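Aminotransferase, class I (Staphylococcus aureus, PDB 2O1B) probably transfers amino groups between amino acids and 2-oxo acids, as a class I aminotransferase that binds pyridoxal-5'-phosphate. Local coordinates at residues 98-111 against 231-243. Residues are numbered along the deposited sequence; the frame is centred on the assembly and turned at random. Where two conformers were deposited one is given.
Sequences YQRQYNVTLDKEDE and KNPSILASENGKD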
# COMPACT_ATOMS: atom_id res chain seq x y z
N TYR A 98 -14.67 -1.98 -18.53
CA TYR A 98 -16.02 -1.70 -18.04
C TYR A 98 -17.05 -1.44 -19.14
O TYR A 98 -18.20 -1.88 -19.02
CB TYR A 98 -16.02 -0.63 -16.96
CG TYR A 98 -16.14 -1.27 -15.60
CD1 TYR A 98 -15.10 -2.04 -15.07
CD2 TYR A 98 -17.32 -1.15 -14.87
CE1 TYR A 98 -15.23 -2.66 -13.82
CE2 TYR A 98 -17.45 -1.76 -13.62
CZ TYR A 98 -16.41 -2.51 -13.11
OH TYR A 98 -16.55 -3.12 -11.88
N GLN A 99 -16.64 -0.77 -20.21
CA GLN A 99 -17.52 -0.52 -21.34
C GLN A 99 -17.96 -1.82 -22.03
O GLN A 99 -19.16 -2.07 -22.18
CB GLN A 99 -16.88 0.43 -22.37
CG GLN A 99 -17.80 0.81 -23.52
CD GLN A 99 -19.03 1.56 -23.07
OE1 GLN A 99 -18.94 2.61 -22.42
NE2 GLN A 99 -20.19 1.03 -23.40
N ARG A 100 -17.01 -2.64 -22.47
CA ARG A 100 -17.40 -3.87 -23.17
C ARG A 100 -17.93 -4.96 -22.23
O ARG A 100 -18.68 -5.83 -22.67
CB ARG A 100 -16.29 -4.39 -24.11
CG ARG A 100 -15.03 -4.81 -23.41
CD ARG A 100 -14.03 -5.44 -24.37
NE ARG A 100 -13.02 -6.14 -23.58
CZ ARG A 100 -11.89 -5.61 -23.11
NH1 ARG A 100 -11.57 -4.34 -23.38
NH2 ARG A 100 -11.08 -6.35 -22.38
N GLN A 101 -17.55 -4.91 -20.95
CA GLN A 101 -18.05 -5.90 -19.99
C GLN A 101 -19.45 -5.55 -19.48
O GLN A 101 -20.34 -6.41 -19.48
CB GLN A 101 -17.07 -6.09 -18.81
CG GLN A 101 -15.78 -6.87 -19.15
CD GLN A 101 -15.98 -8.38 -19.25
OE1 GLN A 101 -17.02 -8.91 -18.86
NE2 GLN A 101 -14.97 -9.07 -19.77
N TYR A 102 -19.66 -4.30 -19.07
CA TYR A 102 -20.88 -3.91 -18.36
C TYR A 102 -21.66 -2.73 -18.98
O TYR A 102 -22.63 -2.25 -18.39
CB TYR A 102 -20.57 -3.65 -16.88
CG TYR A 102 -19.82 -4.79 -16.22
CD1 TYR A 102 -18.47 -4.66 -15.88
CD2 TYR A 102 -20.44 -6.01 -15.96
CE1 TYR A 102 -17.76 -5.72 -15.29
CE2 TYR A 102 -19.75 -7.07 -15.36
CZ TYR A 102 -18.41 -6.93 -15.04
OH TYR A 102 -17.72 -7.98 -14.46
N ASN A 103 -21.24 -2.29 -20.17
CA ASN A 103 -21.80 -1.09 -20.83
C ASN A 103 -21.85 0.13 -19.90
O ASN A 103 -22.83 0.89 -19.89
CB ASN A 103 -23.18 -1.39 -21.47
CG ASN A 103 -23.57 -0.35 -22.52
OD1 ASN A 103 -22.72 0.22 -23.22
ND2 ASN A 103 -24.88 -0.10 -22.65
N VAL A 104 -20.79 0.29 -19.12
CA VAL A 104 -20.65 1.39 -18.18
C VAL A 104 -19.63 2.37 -18.72
O VAL A 104 -18.47 1.99 -18.95
CB VAL A 104 -20.19 0.91 -16.78
CG1 VAL A 104 -19.96 2.09 -15.85
CG2 VAL A 104 -21.21 -0.05 -16.17
N THR A 105 -20.06 3.61 -18.92
CA THR A 105 -19.17 4.67 -19.39
C THR A 105 -18.50 5.36 -18.22
O THR A 105 -19.18 5.89 -17.32
CB THR A 105 -19.93 5.74 -20.21
OG1 THR A 105 -20.90 6.38 -19.37
CG2 THR A 105 -20.63 5.12 -21.38
N LEU A 106 -17.17 5.35 -18.22
CA LEU A 106 -16.40 5.96 -17.16
C LEU A 106 -15.40 6.98 -17.68
O LEU A 106 -14.82 6.78 -18.75
CB LEU A 106 -15.63 4.89 -16.41
CG LEU A 106 -16.48 3.81 -15.77
CD1 LEU A 106 -15.57 2.63 -15.53
CD2 LEU A 106 -17.13 4.32 -14.50
N ASP A 107 -15.20 8.05 -16.92
CA ASP A 107 -14.18 9.05 -17.23
C ASP A 107 -12.85 8.67 -16.59
O ASP A 107 -12.78 8.39 -15.39
CB ASP A 107 -14.63 10.44 -16.77
CG ASP A 107 -13.62 11.53 -17.10
OD1 ASP A 107 -12.52 11.55 -16.50
OD2 ASP A 107 -13.92 12.37 -17.97
N LYS A 108 -11.78 8.67 -17.39
CA LYS A 108 -10.46 8.23 -16.93
C LYS A 108 -9.88 9.02 -15.76
O LYS A 108 -9.19 8.47 -14.91
CB LYS A 108 -9.46 8.26 -18.08
CG LYS A 108 -9.75 7.31 -19.21
CD LYS A 108 -8.55 7.23 -20.16
CE LYS A 108 -8.41 8.48 -21.02
NZ LYS A 108 -7.76 9.58 -20.26
N GLU A 109 -10.15 10.32 -15.72
CA GLU A 109 -9.66 11.14 -14.63
C GLU A 109 -10.61 11.11 -13.44
O GLU A 109 -10.19 10.91 -12.30
CB GLU A 109 -9.44 12.59 -15.10
CG GLU A 109 -8.00 12.99 -15.35
CD GLU A 109 -7.14 11.89 -15.97
OE1 GLU A 109 -6.23 11.42 -15.28
OE2 GLU A 109 -7.38 11.51 -17.15
N ASP A 110 -11.90 11.27 -13.71
CA ASP A 110 -12.85 11.54 -12.65
C ASP A 110 -13.34 10.29 -11.94
O ASP A 110 -13.76 10.34 -10.77
CB ASP A 110 -14.07 12.29 -13.21
CG ASP A 110 -13.73 13.72 -13.65
OD1 ASP A 110 -12.65 14.25 -13.29
OD2 ASP A 110 -14.58 14.31 -14.36
N GLU A 111 -13.34 9.17 -12.66
CA GLU A 111 -14.10 7.99 -12.23
C GLU A 111 -13.30 6.69 -12.19
O GLU A 111 -13.86 5.60 -12.18
CB GLU A 111 -15.37 7.84 -13.10
CG GLU A 111 -16.28 9.06 -12.99
CD GLU A 111 -17.48 9.05 -13.93
OE1 GLU A 111 -17.36 8.53 -15.05
OE2 GLU A 111 -18.53 9.60 -13.53
N LYS A 231 -24.31 -14.00 -15.78
CA LYS A 231 -23.20 -13.06 -15.63
C LYS A 231 -23.55 -12.11 -14.50
O LYS A 231 -24.64 -11.57 -14.47
CB LYS A 231 -22.98 -12.28 -16.92
CG LYS A 231 -21.90 -11.19 -16.82
CD LYS A 231 -21.32 -10.84 -18.20
CE LYS A 231 -20.13 -9.87 -18.08
NZ LYS A 231 -19.00 -10.44 -17.25
N ASN A 232 -22.63 -11.91 -13.57
CA ASN A 232 -22.86 -10.99 -12.46
C ASN A 232 -22.98 -9.56 -12.95
O ASN A 232 -22.17 -9.14 -13.77
CB ASN A 232 -21.73 -11.07 -11.44
CG ASN A 232 -21.60 -12.44 -10.81
OD1 ASN A 232 -22.55 -12.96 -10.21
ND2 ASN A 232 -20.42 -13.02 -10.92
N PRO A 233 -23.99 -8.82 -12.46
CA PRO A 233 -24.16 -7.42 -12.83
C PRO A 233 -23.27 -6.46 -12.05
O PRO A 233 -22.93 -6.70 -10.89
CB PRO A 233 -25.63 -7.16 -12.49
CG PRO A 233 -25.91 -8.04 -11.38
CD PRO A 233 -25.05 -9.27 -11.54
N SER A 234 -22.91 -5.36 -12.71
CA SER A 234 -22.23 -4.24 -12.07
C SER A 234 -23.27 -3.36 -11.39
O SER A 234 -24.36 -3.16 -11.94
CB SER A 234 -21.47 -3.44 -13.13
OG SER A 234 -20.85 -2.29 -12.56
N ILE A 235 -22.96 -2.81 -10.22
CA ILE A 235 -23.83 -1.81 -9.60
C ILE A 235 -23.88 -0.53 -10.45
O ILE A 235 -24.86 0.21 -10.43
CB ILE A 235 -23.41 -1.48 -8.14
CG1 ILE A 235 -24.53 -0.71 -7.42
CG2 ILE A 235 -22.05 -0.72 -8.10
CD1 ILE A 235 -24.33 -0.58 -5.90
N LEU A 236 -22.81 -0.29 -11.22
CA LEU A 236 -22.73 0.90 -12.07
C LEU A 236 -23.52 0.78 -13.38
O LEU A 236 -23.70 1.78 -14.07
CB LEU A 236 -21.28 1.30 -12.35
CG LEU A 236 -20.35 1.54 -11.16
CD1 LEU A 236 -19.04 2.07 -11.69
CD2 LEU A 236 -20.94 2.49 -10.18
N ALA A 237 -23.99 -0.42 -13.71
CA ALA A 237 -24.85 -0.60 -14.89
C ALA A 237 -26.33 -0.33 -14.57
O ALA A 237 -27.16 -0.22 -15.47
CB ALA A 237 -24.67 -1.98 -15.50
N SER A 238 -26.64 -0.23 -13.28
CA SER A 238 -27.98 0.18 -12.87
C SER A 238 -28.09 1.70 -13.02
O SER A 238 -27.15 2.41 -12.70
CB SER A 238 -28.25 -0.23 -11.42
OG SER A 238 -28.53 -1.61 -11.32
N GLU A 239 -29.22 2.19 -13.52
CA GLU A 239 -29.41 3.63 -13.69
C GLU A 239 -29.13 4.36 -12.38
O GLU A 239 -29.57 3.92 -11.32
CB GLU A 239 -30.84 3.92 -14.18
CG GLU A 239 -30.96 5.27 -14.87
CD GLU A 239 -32.40 5.70 -15.11
OE1 GLU A 239 -33.27 4.83 -15.35
OE2 GLU A 239 -32.67 6.93 -15.07
N ASN A 240 -28.35 5.45 -12.46
CA ASN A 240 -27.99 6.27 -11.29
C ASN A 240 -26.95 5.64 -10.34
O ASN A 240 -26.65 6.21 -9.29
CB ASN A 240 -29.23 6.71 -10.48
CG ASN A 240 -30.30 7.39 -11.32
OD1 ASN A 240 -30.01 8.30 -12.10
ND2 ASN A 240 -31.55 6.97 -11.16
N GLY A 241 -26.39 4.49 -10.72
CA GLY A 241 -25.39 3.79 -9.90
C GLY A 241 -24.22 4.66 -9.46
O GLY A 241 -23.85 4.66 -8.28
N LYS A 242 -23.65 5.40 -10.40
CA LYS A 242 -22.50 6.26 -10.13
C LYS A 242 -22.82 7.43 -9.20
O LYS A 242 -21.90 8.05 -8.66
CB LYS A 242 -21.88 6.77 -11.43
CG LYS A 242 -21.28 5.67 -12.30
CD LYS A 242 -20.38 6.23 -13.41
CE LYS A 242 -21.13 7.17 -14.35
NZ LYS A 242 -20.21 7.71 -15.39
N ASP A 243 -24.10 7.73 -9.02
CA ASP A 243 -24.52 8.81 -8.12
C ASP A 243 -24.36 8.44 -6.66
O ASP A 243 -24.24 9.30 -5.80
CB ASP A 243 -25.98 9.16 -8.36
CG ASP A 243 -26.22 9.85 -9.68
OD1 ASP A 243 -25.28 10.01 -10.50
OD2 ASP A 243 -27.38 10.22 -9.91
O HOH W 1 -19.59 -10.01 -14.58
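The ammonium group of Lys242 is gripped by two partners from 98-111: the backbone O of Thr105 takes a bond of 2.8 Å from NZ, and Glu111 OE1 one of 3.0 Å from the same atom. NZ meets OE1 on the syn side, 30° out of the carboxylate plane, in a salt bridge to which a weak bond to OE2 is added. Glu111 OE1 also accepts from the backbone N of Asp107, on the anti side, so two donors, one from each segment, limit how the carboxylate can turn. A bend in the lysine chain (chi3 -59°) turns NZ to these oxygens while CD lies against Leu106 CD2.

Beside this ion pair comes an apolar centre. Val104 places CG1 anti to its backbone N (chi1 176°), against Leu236 CB at 3.8 Å, and CG2 against the Leu236-Ala237 peptide; Leu106 CD2 meets Leu236 CD1, with Val266 of the central sheet touching both leucines.

Farther along, Ser234 CB makes an off-centre CH-pi contact with the Tyr102 ring, and Ser234 OG lies 3.6 Å from Tyr98 CE2, at that ring's edge. Glu247 OE1 is hydrogen-bonded to both Ser234 OG and Tyr98 OH, joining the two segments through a third residue. At the far end Lys231 NZ reaches Gln101 OE1 at 3.0 Å, nearly along the C=O axis, and one water links Lys231 NZ, Tyr102 OH and Asn232 O.

The contact thus fastens the end of helix 88-102 and the loop leading to strand 112-115 onto the connection between strands 216-220 and 245-250. It illustrates how a lysine can pin a loop: a carbonyl and a carboxylate together should favour the charged form of Lys242.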